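Local coordinates for ParB domain protein nuclease (Sulfolobus solfataricus, PDB 5K5D) that probably takes part in DNA partition through a ParB-like N-terminal domain, and may have nuclease activity, at residues Y9-V14 / K78-D83; I52-Y57 / D83-Q88; D22-T27 / K92-I97. The protein carries 4 engineered substitutions. All blocks are in the same frame, centred on the assembly; numbering follows the deposited sequence.

How the interactions relate
All three contacts lie in the ParB-like N-terminal region, on the same side of the chain's centre. Interaction 1 is the partly exposed edge of the mixed sheet, where strands 9-15 and 76-82 pair through backbone hydrogen bonds, with salt bridges and tyrosines on the faces. Interaction 2 follows directly, sharing Asp-83: the chain leaving strand 76-82 is fastened to the turn after strand 51-53 by carboxylate and backbone bonds, partly buried and partly open to solvent. Interaction 3 is buried and largely apolar, joining short helix 23-26 to helix 90-99. Phe-84 of interaction 2 packs against Lys-92, and Ser-86 approaches Phe-25, so the loop contact adjoins the helix contact.

Interaction 1: Y9-V14 / K78-D83; sequences YTEEVV and KILKYD
The rings of Tyr-9 and Tyr-82 run alongside each other, with their planes inclined at 40° and their centroids 4.6 Å apart. They belong to the antiparallel edge of the mixed sheet of the ParB-like N-terminal domain, strand 9-15 running against 76-82. Over one face of Tyr-82 sits Tyr-9 CB, a CH-pi contact 3.5 Å from the ring centroid. The Tyr-9 ring in turn carries Leu-80 CD1 over one face, 4.0 Å from its centroid. Tyr-9 places CG between its own backbone N and carbonyl carbon (chi1 67°), which sets its ring beside both neighbours.

Thr-10 with Lys-81 and Glu-12 with Ile-79 are the hydrogen-bonded pairs; the Ile-79 N to Glu-12 O bond, at 2.9 Å, is close to straight. Glu-11 with Leu-80 lies between them, Tyr-9 with Tyr-82 and Val-13 with Lys-78 beyond; these six residues share one face. There Glu-11 is long enough to lay CG 3.6 Å from Leu-80 CD2 and keep its carboxylate at the surface, in a long salt bridge to Lys-78.

The face of Ile-79, Glu-12 and Lys-81 combines apolar and charged groups. Buried Ile-79 suits its place against Ala-53 and Leu-19, and its CD1 meets Val-14 CG2 at 4.0 Å. Glu-12 runs extended beyond CG toward Lys-81, and Tyr-57 OH hydrogen-bonds both Glu-12 OE1 and Lys-81 NZ. The salt bridge itself closes with Glu-12 OE2 3.1 Å from Lys-81 NZ, weak as a hydrogen bond.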
loop_
_atom_site.group_PDB
_atom_site.type_symbol
_atom_site.label_atom_id
_atom_site.label_comp_id
_atom_site.label_asym_id
_atom_site.label_seq_id
_atom_site.Cartn_x
_atom_site.Cartn_y
_atom_site.Cartn_z
ATOM N N TYR B 9 20.850 10.283 9.080
ATOM C CA TYR B 9 21.327 8.960 9.436
ATOM C C TYR B 9 22.838 8.860 9.320
ATOM O O TYR B 9 23.490 9.708 8.712
ATOM C CB TYR B 9 20.663 7.892 8.562
ATOM C CG TYR B 9 21.062 7.958 7.109
ATOM C CD1 TYR B 9 22.228 7.349 6.661
ATOM C CD2 TYR B 9 20.274 8.631 6.184
ATOM C CE1 TYR B 9 22.599 7.411 5.330
ATOM C CE2 TYR B 9 20.635 8.694 4.850
ATOM C CZ TYR B 9 21.799 8.082 4.430
ATOM O OH TYR B 9 22.163 8.141 3.102
ATOM N N THR B 10 23.387 7.808 9.908
ATOM C CA THR B 10 24.807 7.543 9.810
ATOM C C THR B 10 25.011 6.100 9.362
ATOM O O THR B 10 24.151 5.241 9.583
ATOM C CB THR B 10 25.518 7.813 11.146
ATOM O OG1 THR B 10 24.861 7.091 12.195
ATOM C CG2 THR B 10 25.469 9.298 11.478
ATOM N N GLU B 11 26.136 5.844 8.710
ATOM C CA GLU B 11 26.431 4.516 8.196
ATOM C C GLU B 11 27.299 3.773 9.199
ATOM O O GLU B 11 28.348 4.273 9.606
ATOM C CB GLU B 11 27.141 4.621 6.844
ATOM C CG GLU B 11 26.784 3.523 5.848
ATOM C CD GLU B 11 27.480 2.205 6.136
ATOM O OE1 GLU B 11 28.411 2.189 6.968
ATOM O OE2 GLU B 11 27.099 1.185 5.526
ATOM N N GLU B 12 26.858 2.591 9.615
ATOM C CA GLU B 12 27.637 1.797 10.559
ATOM C C GLU B 12 27.446 0.297 10.381
ATOM O O GLU B 12 26.477 -0.155 9.772
ATOM C CB GLU B 12 27.333 2.206 12.005
ATOM C CG GLU B 12 25.881 2.085 12.410
ATOM C CD GLU B 12 25.659 2.440 13.871
ATOM O OE1 GLU B 12 25.712 1.528 14.721
ATOM O OE2 GLU B 12 25.434 3.632 14.172
ATOM N N VAL B 13 28.395 -0.466 10.913
ATOM C CA VAL B 13 28.331 -1.917 10.875
ATOM C C VAL B 13 28.086 -2.449 12.275
ATOM O O VAL B 13 28.699 -1.995 13.241
ATOM C CB VAL B 13 29.624 -2.529 10.333
ATOM C CG1 VAL B 13 29.510 -4.046 10.297
ATOM C CG2 VAL B 13 29.924 -1.980 8.952
ATOM N N VAL B 14 27.184 -3.415 12.378
ATOM C CA VAL B 14 26.803 -3.962 13.669
ATOM C C VAL B 14 26.686 -5.475 13.587
ATOM O O VAL B 14 26.565 -6.034 12.496
ATOM C CB VAL B 14 25.456 -3.385 14.133
ATOM C CG1 VAL B 14 25.578 -1.892 14.375
ATOM C CG2 VAL B 14 24.380 -3.673 13.106
ATOM N N LYS B 78 25.870 -4.146 7.423
ATOM C CA LYS B 78 25.949 -2.709 7.222
ATOM C C LYS B 78 24.540 -2.132 7.278
ATOM O O LYS B 78 23.622 -2.665 6.658
ATOM C CB LYS B 78 26.586 -2.409 5.862
ATOM C CG LYS B 78 27.964 -3.033 5.667
ATOM C CD LYS B 78 28.187 -3.533 4.233
ATOM C CE LYS B 78 28.276 -2.401 3.222
ATOM N NZ LYS B 78 26.961 -1.735 2.985
ATOM N N ILE B 79 24.366 -1.050 8.029
ATOM C CA ILE B 79 23.059 -0.416 8.134
ATOM C C ILE B 79 23.119 1.107 8.015
ATOM O O ILE B 79 24.188 1.720 8.106
ATOM C CB ILE B 79 22.345 -0.776 9.459
ATOM C CG1 ILE B 79 23.077 -0.165 10.656
ATOM C CG2 ILE B 79 22.217 -2.282 9.608
ATOM C CD1 ILE B 79 22.350 -0.356 11.983
ATOM N N LEU B 80 21.955 1.704 7.791
ATOM C CA LEU B 80 21.795 3.140 7.932
ATOM C C LEU B 80 20.968 3.391 9.190
ATOM O O LEU B 80 19.753 3.174 9.200
ATOM C CB LEU B 80 21.107 3.741 6.706
ATOM C CG LEU B 80 21.821 3.558 5.365
ATOM C CD1 LEU B 80 21.111 4.335 4.262
ATOM C CD2 LEU B 80 23.272 3.989 5.465
ATOM N N LYS B 81 21.639 3.818 10.256
ATOM C CA LYS B 81 20.959 4.148 11.500
ATOM C C LYS B 81 20.461 5.587 11.452
ATOM O O LYS B 81 21.249 6.536 11.471
ATOM C CB LYS B 81 21.883 3.950 12.702
ATOM C CG LYS B 81 21.164 4.028 14.038
ATOM C CD LYS B 81 22.111 3.823 15.210
ATOM C CE LYS B 81 23.024 5.021 15.398
ATOM N NZ LYS B 81 23.937 4.828 16.559
ATOM N N TYR B 82 19.145 5.735 11.376
ATOM C CA TYR B 82 18.516 7.043 11.352
ATOM C C TYR B 82 18.319 7.557 12.768
ATOM O O TYR B 82 18.116 6.778 13.699
ATOM C CB TYR B 82 17.177 6.973 10.625
ATOM C CG TYR B 82 17.324 6.921 9.134
ATOM C CD1 TYR B 82 17.775 5.770 8.499
ATOM C CD2 TYR B 82 17.016 8.024 8.352
ATOM C CE1 TYR B 82 17.916 5.723 7.122
ATOM C CE2 TYR B 82 17.155 7.986 6.976
ATOM C CZ TYR B 82 17.606 6.836 6.370
ATOM O OH TYR B 82 17.745 6.803 5.006
ATOM N N ASP B 83 18.372 8.876 12.923
ATOM C CA ASP B 83 18.328 9.482 14.241
ATOM C C ASP B 83 16.907 9.793 14.693
ATOM O O ASP B 83 16.563 10.940 14.958
ATOM C CB ASP B 83 19.174 10.749 14.271
ATOM C CG ASP B 83 19.246 11.359 15.650
ATOM O OD1 ASP B 83 19.289 10.586 16.629
ATOM O OD2 ASP B 83 19.247 12.604 15.756
#

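Interaction 2: I52-Y57 / D83-Q88; sequences IADRNY and DFDSQQ
Asp-54 and Ser-86 make the tight, buried half of this contact. A single carboxylate oxygen, Asp-54 OD2, accepts two bonds from one residue: Ser-86 OG at 2.7 Å and Ser-86 N at 3.1 Å. Both donors meet its anti side but reach it from opposite faces of the carboxylate plane, so the oxygen is gripped between them. Serine suits the place because a short hydroxyl, held between backbone N and carbonyl carbon (chi1 69°), can work together with its own N-H. Next to this pair, Arg-55 N donates a nearly straight 3.2 Å bond to Phe-84 O, and Asp-54 CB packs against the same carbonyl. Phe-84 sends CB away from the turn, and its ring touches Ile-60 and Leu-96.

Toward solvent the fit is looser and the groups are longer. The Arg-55 side chain bends at chi3 (60°) and lays one guanidinium face over Phe-84 CA and Asp-85 N. Its NH1 reaches Asp-83 OD1 at 3.1 Å in a salt bridge that lies in the guanidinium plane yet comes from well above the carboxylate plane, the two planes being 66° apart. On the far arm, a water 2.7 Å from Asp-85 OD2 donates to that oxygen and accepts only a weak bond from Arg-55 NH2.

Two turns are thereby locked together: a type I beta turn from Asp-54 to Tyr-57, and an Asx turn in which Asp-85 OD1 accepts from Gln-87 N at 2.9 Å, in the loop between strand 76-82 and helix 90-99.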
loop_
_atom_site.group_PDB
_atom_site.type_symbol
_atom_site.label_atom_id
_atom_site.label_comp_id
_atom_site.label_asym_id
_atom_site.label_seq_id
_atom_site.Cartn_x
_atom_site.Cartn_y
_atom_site.Cartn_z
ATOM N N ILE B 52 17.976 -0.634 6.669
ATOM C CA ILE B 52 17.473 0.599 7.257
ATOM C C ILE B 52 16.995 0.372 8.685
ATOM O O ILE B 52 16.057 -0.386 8.924
ATOM C CB ILE B 52 16.300 1.157 6.441
ATOM C CG1 ILE B 52 16.704 1.339 4.975
ATOM C CG2 ILE B 52 15.795 2.441 7.061
ATOM C CD1 ILE B 52 17.917 2.208 4.774
ATOM N N ALA B 53 17.635 1.039 9.635
ATOM C CA ALA B 53 17.276 0.880 11.037
ATOM C C ALA B 53 17.142 2.233 11.717
ATOM O O ALA B 53 17.674 3.238 11.237
ATOM C CB ALA B 53 18.305 0.031 11.754
ATOM N N ASP B 54 16.427 2.258 12.835
ATOM C CA ASP B 54 16.294 3.494 13.588
ATOM C C ASP B 54 17.382 3.612 14.654
ATOM O O ASP B 54 18.334 2.829 14.688
ATOM C CB ASP B 54 14.895 3.621 14.208
ATOM C CG ASP B 54 14.713 2.747 15.439
ATOM O OD1 ASP B 54 15.687 2.096 15.886
ATOM O OD2 ASP B 54 13.584 2.729 15.973
ATOM N N ARG B 55 17.220 4.601 15.522
ATOM C CA ARG B 55 18.185 4.905 16.565
ATOM C C ARG B 55 18.468 3.709 17.473
ATOM O O ARG B 55 19.613 3.456 17.836
ATOM C CB ARG B 55 17.654 6.074 17.392
ATOM C CG ARG B 55 18.681 6.754 18.250
ATOM C CD ARG B 55 18.291 8.207 18.449
ATOM N NE ARG B 55 16.996 8.355 19.105
ATOM C CZ ARG B 55 16.170 9.374 18.896
ATOM N NH1 ARG B 55 16.496 10.326 18.034
ATOM N NH2 ARG B 55 15.016 9.440 19.542
ATOM N N ASN B 56 17.423 2.977 17.837
ATOM C CA ASN B 56 17.567 1.840 18.740
ATOM C C ASN B 56 17.729 0.522 17.993
ATOM O O ASN B 56 17.525 -0.552 18.559
ATOM C CB ASN B 56 16.357 1.738 19.671
ATOM C CG ASN B 56 16.177 2.975 20.529
ATOM O OD1 ASN B 56 17.150 3.548 21.023
ATOM N ND2 ASN B 56 14.931 3.405 20.692
ATOM N N TYR B 57 18.096 0.612 16.721
ATOM C CA TYR B 57 18.424 -0.572 15.934
ATOM C C TYR B 57 17.200 -1.440 15.675
ATOM O O TYR B 57 17.302 -2.657 15.520
ATOM C CB TYR B 57 19.557 -1.359 16.603
ATOM C CG TYR B 57 20.812 -0.526 16.755
ATOM C CD1 TYR B 57 21.076 0.161 17.934
ATOM C CD2 TYR B 57 21.713 -0.399 15.705
ATOM C CE1 TYR B 57 22.211 0.936 18.068
ATOM C CE2 TYR B 57 22.849 0.373 15.830
ATOM C CZ TYR B 57 23.093 1.041 17.011
ATOM O OH TYR B 57 24.224 1.813 17.133
ATOM N N ASP B 83 18.372 8.876 12.923
ATOM C CA ASP B 83 18.328 9.482 14.241
ATOM C C ASP B 83 16.907 9.793 14.693
ATOM O O ASP B 83 16.563 10.940 14.958
ATOM C CB ASP B 83 19.174 10.749 14.271
ATOM C CG ASP B 83 19.246 11.359 15.650
ATOM O OD1 ASP B 83 19.289 10.586 16.629
ATOM O OD2 ASP B 83 19.247 12.604 15.756
ATOM N N PHE B 84 16.083 8.763 14.779
ATOM C CA PHE B 84 14.733 8.932 15.290
ATOM C C PHE B 84 14.243 7.624 15.889
ATOM O O PHE B 84 14.740 6.552 15.548
ATOM C CB PHE B 84 13.784 9.410 14.190
ATOM C CG PHE B 84 13.358 8.328 13.239
ATOM C CD1 PHE B 84 14.112 8.040 12.112
ATOM C CD2 PHE B 84 12.199 7.607 13.467
ATOM C CE1 PHE B 84 13.721 7.051 11.234
ATOM C CE2 PHE B 84 11.802 6.617 12.591
ATOM C CZ PHE B 84 12.566 6.339 11.473
ATOM N N ASP B 85 13.284 7.726 16.799
ATOM C CA ASP B 85 12.717 6.560 17.453
ATOM C C ASP B 85 11.458 6.149 16.703
ATOM O O ASP B 85 10.446 6.847 16.747
ATOM C CB ASP B 85 12.393 6.888 18.911
ATOM C CG ASP B 85 12.060 5.661 19.726
ATOM O OD1 ASP B 85 11.467 4.714 19.170
ATOM O OD2 ASP B 85 12.395 5.645 20.930
ATOM N N SER B 86 11.534 5.021 16.004
ATOM C CA SER B 86 10.422 4.544 15.189
ATOM C C SER B 86 9.191 4.245 16.034
ATOM O O SER B 86 8.070 4.244 15.527
ATOM C CB SER B 86 10.822 3.289 14.416
ATOM O OG SER B 86 10.996 2.191 15.293
ATOM N N GLN B 87 9.406 3.986 17.321
ATOM C CA GLN B 87 8.304 3.672 18.228
ATOM C C GLN B 87 7.557 4.927 18.663
ATOM O O GLN B 87 6.478 4.844 19.245
ATOM C CB GLN B 87 8.800 2.896 19.451
ATOM C CG GLN B 87 9.352 1.515 19.127
ATOM C CD GLN B 87 8.310 0.591 18.516
ATOM O OE1 GLN B 87 8.493 0.076 17.410
ATOM N NE2 GLN B 87 7.212 0.372 19.237
ATOM N N GLN B 88 8.137 6.088 18.376
ATOM C CA GLN B 88 7.498 7.357 18.697
ATOM C C GLN B 88 7.174 8.150 17.436
ATOM O O GLN B 88 6.105 8.752 17.331
ATOM C CB GLN B 88 8.373 8.181 19.641
ATOM C CG GLN B 88 8.545 7.557 21.018
ATOM C CD GLN B 88 9.207 8.497 22.004
ATOM O OE1 GLN B 88 8.557 9.376 22.572
ATOM N NE2 GLN B 88 10.507 8.321 22.210
HETATM O O HOH W 1 14.724 6.800 21.806
#

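Interaction 3: D22-T27 / K92-I97; sequences DDEFKT and KAYELI
Ala-93 meets the Phe-25 ring first, its methyl CB lying 3.4 Å from Phe-25 CZ. A small residue fits here, because the ring comes close to the helix backbone. Tyr-94 follows, and its CE2 stands at the edge of the Phe-25 ring, near that ring's plane. Tyr-94 OH gives a 2.8 Å hydrogen bond to the syn lone pair of Glu-24 OE2, with carboxylate and ring planes 53° apart. The same carboxylate is also held by arginines, Arg-90 at OE1 and Arg-122 at OE2, which probably keeps it charged. Ile-97, one turn on from Ala-93, completes the apolar patch by bringing CD1 to 3.7 Å from Phe-25 CD2.

Across from these, Asp-22 is the N-cap of the short helix: Phe-25 N donates to Asp-22 OD2 at 3.2 Å, and Glu-24 N donates to the same oxygen, fixing the start of the turn that presents Phe-25. Phe-25 also touches Tyr-63 of helix 63-71. Helix 90-99 lies between strand 59-61, where Ala-93 and Ile-97 pack on Ile-60, and helix 109-128, where Tyr-94 rests on Arg-122.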
loop_
_atom_site.group_PDB
_atom_site.type_symbol
_atom_site.label_atom_id
_atom_site.label_comp_id
_atom_site.label_asym_id
_atom_site.label_seq_id
_atom_site.Cartn_x
_atom_site.Cartn_y
_atom_site.Cartn_z
ATOM N N ASP B 22 10.457 -5.327 14.134
ATOM C CA ASP B 22 9.145 -4.808 14.479
ATOM C C ASP B 22 8.137 -5.538 13.609
ATOM O O ASP B 22 8.186 -5.450 12.381
ATOM C CB ASP B 22 9.086 -3.306 14.204
ATOM C CG ASP B 22 7.761 -2.692 14.600
ATOM O OD1 ASP B 22 7.712 -1.991 15.631
ATOM O OD2 ASP B 22 6.767 -2.911 13.878
ATOM N N ASP B 23 7.227 -6.268 14.239
ATOM C CA ASP B 23 6.354 -7.163 13.490
ATOM C C ASP B 23 5.474 -6.435 12.480
ATOM O O ASP B 23 5.061 -7.017 11.477
ATOM C CB ASP B 23 5.512 -8.021 14.429
ATOM C CG ASP B 23 5.555 -9.484 14.058
ATOM O OD1 ASP B 23 4.662 -9.936 13.305
ATOM O OD2 ASP B 23 6.498 -10.178 14.499
ATOM N N GLU B 24 5.202 -5.159 12.731
ATOM C CA GLU B 24 4.417 -4.377 11.790
ATOM C C GLU B 24 5.240 -4.068 10.549
ATOM O O GLU B 24 4.780 -4.270 9.428
ATOM C CB GLU B 24 3.920 -3.076 12.421
ATOM C CG GLU B 24 2.856 -2.383 11.586
ATOM C CD GLU B 24 2.907 -0.874 11.694
ATOM O OE1 GLU B 24 4.023 -0.317 11.691
ATOM O OE2 GLU B 24 1.832 -0.244 11.781
ATOM N N PHE B 25 6.454 -3.568 10.751
ATOM C CA PHE B 25 7.330 -3.251 9.630
ATOM C C PHE B 25 7.664 -4.523 8.877
ATOM O O PHE B 25 7.841 -4.512 7.658
ATOM C CB PHE B 25 8.611 -2.578 10.117
ATOM C CG PHE B 25 8.373 -1.309 10.880
ATOM C CD1 PHE B 25 9.281 -0.873 11.835
ATOM C CD2 PHE B 25 7.235 -0.549 10.648
ATOM C CE1 PHE B 25 9.059 0.296 12.541
ATOM C CE2 PHE B 25 7.007 0.621 11.351
ATOM C CZ PHE B 25 7.919 1.044 12.300
ATOM N N LYS B 26 7.735 -5.621 9.618
ATOM C CA LYS B 26 8.072 -6.921 9.053
ATOM C C LYS B 26 7.048 -7.368 8.019
ATOM O O LYS B 26 7.373 -8.117 7.101
ATOM C CB LYS B 26 8.174 -7.966 10.161
ATOM C CG LYS B 26 8.458 -9.374 9.668
ATOM C CD LYS B 26 8.581 -10.334 10.842
ATOM C CE LYS B 26 9.066 -11.701 10.394
ATOM N NZ LYS B 26 9.258 -12.616 11.553
ATOM N N THR B 27 5.815 -6.896 8.163
ATOM C CA THR B 27 4.735 -7.330 7.290
ATOM C C THR B 27 4.153 -6.205 6.446
ATOM O O THR B 27 3.144 -6.398 5.774
ATOM C CB THR B 27 3.597 -7.984 8.093
ATOM O OG1 THR B 27 2.982 -7.004 8.942
ATOM C CG2 THR B 27 4.138 -9.137 8.936
ATOM N N LYS B 92 7.829 8.509 10.347
ATOM C CA LYS B 92 9.127 8.514 9.684
ATOM C C LYS B 92 9.517 7.127 9.172
ATOM O O LYS B 92 10.065 6.995 8.078
ATOM C CB LYS B 92 10.206 9.076 10.607
ATOM C CG LYS B 92 10.126 10.585 10.803
ATOM C CD LYS B 92 11.212 11.067 11.744
ATOM C CE LYS B 92 11.318 12.584 11.740
ATOM N NZ LYS B 92 10.054 13.236 12.172
ATOM N N ALA B 93 9.228 6.095 9.960
ATOM C CA ALA B 93 9.500 4.724 9.534
ATOM C C ALA B 93 8.629 4.385 8.331
ATOM O O ALA B 93 9.091 3.784 7.362
ATOM C CB ALA B 93 9.247 3.745 10.669
ATOM N N TYR B 94 7.366 4.785 8.408
ATOM C CA TYR B 94 6.425 4.622 7.310
ATOM C C TYR B 94 6.944 5.231 6.011
ATOM O O TYR B 94 6.803 4.641 4.941
ATOM C CB TYR B 94 5.082 5.247 7.675
ATOM C CG TYR B 94 4.373 4.528 8.797
ATOM C CD1 TYR B 94 3.629 5.224 9.739
ATOM C CD2 TYR B 94 4.453 3.148 8.913
ATOM C CE1 TYR B 94 2.985 4.562 10.767
ATOM C CE2 TYR B 94 3.812 2.480 9.933
ATOM C CZ TYR B 94 3.080 3.190 10.857
ATOM O OH TYR B 94 2.442 2.519 11.871
ATOM N N GLU B 95 7.550 6.411 6.107
ATOM C CA GLU B 95 8.023 7.107 4.915
ATOM C C GLU B 95 9.212 6.396 4.293
ATOM O O GLU B 95 9.296 6.264 3.072
ATOM C CB GLU B 95 8.345 8.570 5.232
ATOM C CG GLU B 95 7.091 9.403 5.448
ATOM C CD GLU B 95 7.306 10.586 6.371
ATOM O OE1 GLU B 95 8.450 11.084 6.462
ATOM O OE2 GLU B 95 6.321 11.013 7.011
ATOM N N LEU B 96 10.120 5.927 5.142
ATOM C CA LEU B 96 11.277 5.170 4.682
ATOM C C LEU B 96 10.861 3.899 3.955
ATOM O O LEU B 96 11.372 3.601 2.880
ATOM C CB LEU B 96 12.206 4.845 5.849
ATOM C CG LEU B 96 12.934 6.068 6.402
ATOM C CD1 LEU B 96 13.785 5.699 7.608
ATOM C CD2 LEU B 96 13.782 6.697 5.304
ATOM N N ILE B 97 9.926 3.154 4.536
ATOM C CA ILE B 97 9.471 1.910 3.932
ATOM C C ILE B 97 8.874 2.159 2.553
ATOM O O ILE B 97 9.023 1.338 1.648
ATOM C CB ILE B 97 8.432 1.188 4.810
ATOM C CG1 ILE B 97 9.081 0.652 6.091
ATOM C CG2 ILE B 97 7.789 0.041 4.036
ATOM C CD1 ILE B 97 8.078 0.159 7.122
#